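Local structure of glycosyltransferase (Streptomyces halstedii, 3WAG) at residues Ser223-Pro228 and Glu395-Pro400; Ala242-Arg247 and Asp277-Ala282. The protein is a bacterial glycosyltransferase of the GT-B fold, built from two Rossmann-like domains, and is modelled here with thymidine-5'-diphosphate. All coordinates share one frame; numbering follows the deposited sequence.

Interaction 1: residues Ser223-Pro228 and Glu395-Pro400; sequences SMRHLP and EYDALP
Tyr396 OH gives its proton to His226 O at 2.6 Å, approaching from above the carbonyl plane, 47° out of it, while His226 O lies at the ring edge, in the plane of the tyrosine ring. The same ring takes Arg225 over one face: CG sits 3.6 Å from the ring centroid in a CH-pi contact, the two side chains crossing at about a right angle. From there the chain bends at chi3 (58°) and brings NH1 to Asp397 O at 3.1 Å, a hydrogen bond close to the guanidinium plane. Arg225 is also the centre of an inverse gamma turn, closed by a weak bond from His226 N to Met224 O. In this GT-B protein the contact ties the 223-228 loop, which follows the N-terminal parallel sheet, to the end of helix 384-397 and the turn leading into helix 402-415. A nearly straight bond joins Arg225 N to Pro400 O (2.7 Å, 170°). On the other side of the same peptide, Leu399 CD1 lies 3.3 Å from Met224 O, and Pro400 CD meets Ser223 OG at 3.6 Å. Met224 turns from this junction onto Leu402 and Thr405 of helix 402-415, and Arg225 packs on Ala27 of the second subunit.

Interaction 2: residues Ala242-Arg247 and Asp277-Ala282; sequences APSRPR and DADVVA
The guanidinium of Arg245 lies with one face over the backbone between Ala278 and Asp279, Ala278 C standing 3.7 Å above its plane over the centre. At its edge, in plane, is Asp277 OD1, a long salt-bridge partner 4.0 Å from NH1. Pro243 CB lies over one face of the Arg247 guanidinium, whose NH1 is hydrogen-bonded to Ser313 OG. Asp279 OD1 is held more closely, at 3.0 Å from Arg245 NE, with a second, weak hydrogen bond from NH2. This is no flat, two-pronged pairing: the carboxylate and guanidinium planes are 88° apart, and NE meets OD1 from above the carboxylate plane. The first torsion of Arg245 (68°) tucks CG over its own backbone, flanked by N and C, and the chain then runs extended to bring NE to Asp279, the two side chains crossing at about a right angle. Arg245, Asp277 and Asp279 thus form a salt-bridge network at the surface, where the one positive charge probably offsets two carboxylates, chiefly that of Asp279. The two segments here enter the C-terminal parallel sheet of the GT-B fold: Arg247 and Asp279 form a parallel bridge at the start of the neighbouring strands 247-251 and 279-283, which with helix 266-274 make a beta-alpha-beta crossover. Asp279 N donates to Pro246 O at 2.9 Å, and Arg247 CA makes a CA-H...O contact with Asp279 O at 3.3 Å. The side chains of Arg247 and Asp279 share one face of the sheet. Pro246 CB touches Ala278 CB, and Ala278 O accepts a hydrogen bond from Asn298 ND2.

Both segments of interaction 2 fall between those of interaction 1 in sequence, yet the two contacts do not touch: their centres are 28 Å apart and their nearest atoms about 17 Å. Interaction 1 is partly buried and links parts of the chain far apart in sequence; interaction 2 joins adjacent strands at the surface of the C-terminal sheet. They also differ in their nearness to the bound thymidine-5'-diphosphate, from which the side chain of Pro228 in interaction 1 is about 5 Å and that of Arg247 in interaction 2 about 14 Å. A phosphate ion, probably a component of the crystallisation solution, lies about 3 Å from the side chain of Leu227.

Interaction 1: residues Ser223-Pro228 and Glu395-Pro400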
# COMPACT_ATOMS: atom_id res chain seq x y z
N SER B 223 20.00 -7.58 5.67
CA SER B 223 20.07 -6.24 5.21
C SER B 223 19.10 -6.16 4.01
O SER B 223 18.66 -7.18 3.50
CB SER B 223 21.51 -5.92 4.89
OG SER B 223 21.77 -6.43 3.61
N MET B 224 18.77 -4.94 3.59
CA MET B 224 17.66 -4.68 2.68
C MET B 224 17.90 -3.36 1.98
O MET B 224 18.50 -2.48 2.52
CB MET B 224 16.37 -4.66 3.51
CG MET B 224 15.16 -3.97 2.90
SD MET B 224 13.69 -4.18 3.95
CE MET B 224 14.27 -3.37 5.45
N ARG B 225 17.47 -3.21 0.75
CA ARG B 225 17.40 -1.90 0.15
C ARG B 225 16.09 -1.22 0.70
O ARG B 225 15.02 -1.30 0.08
CB ARG B 225 17.38 -2.04 -1.39
CG ARG B 225 17.37 -0.72 -2.16
CD ARG B 225 17.32 -0.89 -3.67
NE ARG B 225 16.13 -1.65 -4.08
CZ ARG B 225 16.03 -2.40 -5.17
NH1 ARG B 225 17.08 -2.51 -5.98
NH2 ARG B 225 14.90 -3.04 -5.46
N HIS B 226 16.22 -0.58 1.86
CA HIS B 226 15.12 0.08 2.56
C HIS B 226 14.41 1.12 1.74
O HIS B 226 14.99 2.07 1.29
CB HIS B 226 15.61 0.65 3.89
CG HIS B 226 14.50 1.23 4.76
ND1 HIS B 226 13.36 0.53 5.06
CD2 HIS B 226 14.39 2.46 5.43
CE1 HIS B 226 12.58 1.28 5.86
NE2 HIS B 226 13.21 2.47 6.06
N LEU B 227 13.14 0.87 1.48
CA LEU B 227 12.32 1.83 0.78
C LEU B 227 11.66 2.73 1.89
O LEU B 227 10.88 2.23 2.71
CB LEU B 227 11.23 1.15 -0.07
CG LEU B 227 10.59 2.05 -1.19
CD1 LEU B 227 9.60 1.24 -2.00
CD2 LEU B 227 9.74 3.18 -0.66
N PRO B 228 12.00 4.03 1.91
CA PRO B 228 11.45 5.00 2.93
C PRO B 228 10.09 5.46 2.48
O PRO B 228 9.97 6.10 1.45
CB PRO B 228 12.42 6.16 2.85
CG PRO B 228 12.98 6.11 1.43
CD PRO B 228 12.75 4.73 0.84
N GLU B 395 25.62 1.71 -4.08
CA GLU B 395 25.75 0.64 -3.09
C GLU B 395 24.40 0.32 -2.47
O GLU B 395 24.13 -0.82 -2.05
CB GLU B 395 26.75 0.98 -1.96
CG GLU B 395 28.23 1.06 -2.38
CD GLU B 395 29.07 1.90 -1.42
OE1 GLU B 395 28.93 1.75 -0.20
OE2 GLU B 395 29.88 2.73 -1.89
N TYR B 396 23.55 1.33 -2.40
CA TYR B 396 22.21 1.11 -1.92
C TYR B 396 21.38 0.33 -2.98
O TYR B 396 20.64 -0.59 -2.63
CB TYR B 396 21.58 2.47 -1.57
CG TYR B 396 20.08 2.46 -1.48
CD1 TYR B 396 19.43 2.20 -0.26
CD2 TYR B 396 19.31 2.77 -2.56
CE1 TYR B 396 18.03 2.23 -0.14
CE2 TYR B 396 17.91 2.80 -2.46
CZ TYR B 396 17.28 2.54 -1.24
OH TYR B 396 15.91 2.59 -1.12
N ASP B 397 21.50 0.70 -4.26
CA ASP B 397 20.71 0.02 -5.29
C ASP B 397 20.99 -1.45 -5.39
O ASP B 397 20.21 -2.18 -5.96
CB ASP B 397 20.90 0.63 -6.66
CG ASP B 397 20.23 1.98 -6.79
OD1 ASP B 397 19.41 2.37 -5.89
OD2 ASP B 397 20.52 2.66 -7.80
N ALA B 398 22.08 -1.88 -4.80
CA ALA B 398 22.53 -3.22 -4.96
C ALA B 398 22.20 -4.03 -3.76
O ALA B 398 22.44 -5.22 -3.79
CB ALA B 398 24.04 -3.25 -5.21
N LEU B 399 21.67 -3.41 -2.68
CA LEU B 399 21.25 -4.20 -1.48
C LEU B 399 20.10 -5.14 -1.83
O LEU B 399 19.49 -4.95 -2.86
CB LEU B 399 20.85 -3.31 -0.28
CG LEU B 399 21.99 -2.52 0.36
CD1 LEU B 399 21.42 -1.45 1.28
CD2 LEU B 399 22.92 -3.49 1.09
N PRO B 400 19.77 -6.11 -0.95
CA PRO B 400 18.69 -6.94 -1.40
C PRO B 400 17.33 -6.19 -1.56
O PRO B 400 16.96 -5.35 -0.76
CB PRO B 400 18.61 -8.01 -0.31
CG PRO B 400 19.96 -8.00 0.37
CD PRO B 400 20.31 -6.55 0.35

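Interaction 2: residues Ala242-Arg247 and Asp277-Ala282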
# COMPACT_ATOMS: atom_id res chain seq x y z
N ALA B 242 8.74 22.09 -15.18
CA ALA B 242 10.19 21.93 -15.34
C ALA B 242 10.93 22.82 -14.35
O ALA B 242 10.54 23.96 -14.12
CB ALA B 242 10.61 22.25 -16.77
N PRO B 243 11.99 22.30 -13.74
CA PRO B 243 12.76 23.19 -12.86
C PRO B 243 13.57 24.29 -13.62
O PRO B 243 14.27 23.99 -14.58
CB PRO B 243 13.67 22.23 -12.08
CG PRO B 243 13.63 20.93 -12.83
CD PRO B 243 12.37 20.88 -13.63
N SER B 244 13.48 25.54 -13.20
CA SER B 244 14.16 26.63 -13.90
C SER B 244 15.63 26.72 -13.51
O SER B 244 16.45 27.12 -14.32
CB SER B 244 13.48 27.97 -13.66
OG SER B 244 13.70 28.41 -12.33
N ARG B 245 15.94 26.37 -12.26
CA ARG B 245 17.34 26.30 -11.78
C ARG B 245 17.51 25.28 -10.63
O ARG B 245 16.54 24.71 -10.16
CB ARG B 245 17.81 27.68 -11.36
CG ARG B 245 17.11 28.21 -10.12
CD ARG B 245 18.01 29.24 -9.49
NE ARG B 245 17.18 30.08 -8.68
CZ ARG B 245 17.60 31.12 -7.99
NH1 ARG B 245 18.89 31.44 -8.00
NH2 ARG B 245 16.73 31.80 -7.26
N PRO B 246 18.74 25.07 -10.16
CA PRO B 246 18.92 24.04 -9.14
C PRO B 246 18.06 24.29 -7.90
O PRO B 246 17.74 25.43 -7.61
CB PRO B 246 20.41 24.13 -8.80
CG PRO B 246 21.04 24.72 -10.03
CD PRO B 246 20.02 25.72 -10.48
N ARG B 247 17.66 23.21 -7.20
CA ARG B 247 16.79 23.30 -6.00
C ARG B 247 17.44 22.72 -4.77
O ARG B 247 18.30 21.84 -4.87
CB ARG B 247 15.50 22.52 -6.20
CG ARG B 247 14.43 23.30 -6.88
CD ARG B 247 13.41 22.36 -7.46
NE ARG B 247 12.30 23.11 -8.02
CZ ARG B 247 11.30 22.55 -8.70
NH1 ARG B 247 11.29 21.24 -8.90
NH2 ARG B 247 10.31 23.30 -9.15
N ASP B 277 22.97 29.87 -4.75
CA ASP B 277 22.63 29.95 -6.15
C ASP B 277 21.68 28.83 -6.56
O ASP B 277 22.04 27.98 -7.37
CB ASP B 277 23.90 29.89 -6.99
CG ASP B 277 23.76 30.61 -8.29
OD1 ASP B 277 22.66 30.56 -8.87
OD2 ASP B 277 24.74 31.26 -8.70
N ALA B 278 20.48 28.86 -6.00
CA ALA B 278 19.44 27.85 -6.17
C ALA B 278 18.12 28.29 -5.54
O ALA B 278 18.11 29.15 -4.65
CB ALA B 278 19.88 26.53 -5.54
N ASP B 279 17.02 27.68 -5.95
CA ASP B 279 15.74 27.83 -5.20
C ASP B 279 15.69 26.93 -3.95
O ASP B 279 16.27 25.84 -3.96
CB ASP B 279 14.57 27.40 -6.08
CG ASP B 279 14.37 28.32 -7.26
OD1 ASP B 279 14.69 29.53 -7.17
OD2 ASP B 279 13.88 27.82 -8.28
N VAL B 280 14.96 27.35 -2.92
CA VAL B 280 14.82 26.57 -1.70
C VAL B 280 13.38 26.15 -1.55
O VAL B 280 12.48 26.95 -1.78
CB VAL B 280 15.28 27.35 -0.47
CG1 VAL B 280 14.83 26.67 0.84
CG2 VAL B 280 16.80 27.55 -0.54
N VAL B 281 13.16 24.86 -1.24
CA VAL B 281 11.81 24.39 -0.86
C VAL B 281 11.95 24.00 0.58
O VAL B 281 12.66 23.03 0.91
CB VAL B 281 11.32 23.19 -1.70
CG1 VAL B 281 10.01 22.70 -1.17
CG2 VAL B 281 11.18 23.58 -3.18
N ALA B 282 11.30 24.77 1.45
CA ALA B 282 11.47 24.62 2.87
C ALA B 282 10.15 24.20 3.49
O ALA B 282 9.14 24.79 3.17
CB ALA B 282 11.92 25.96 3.46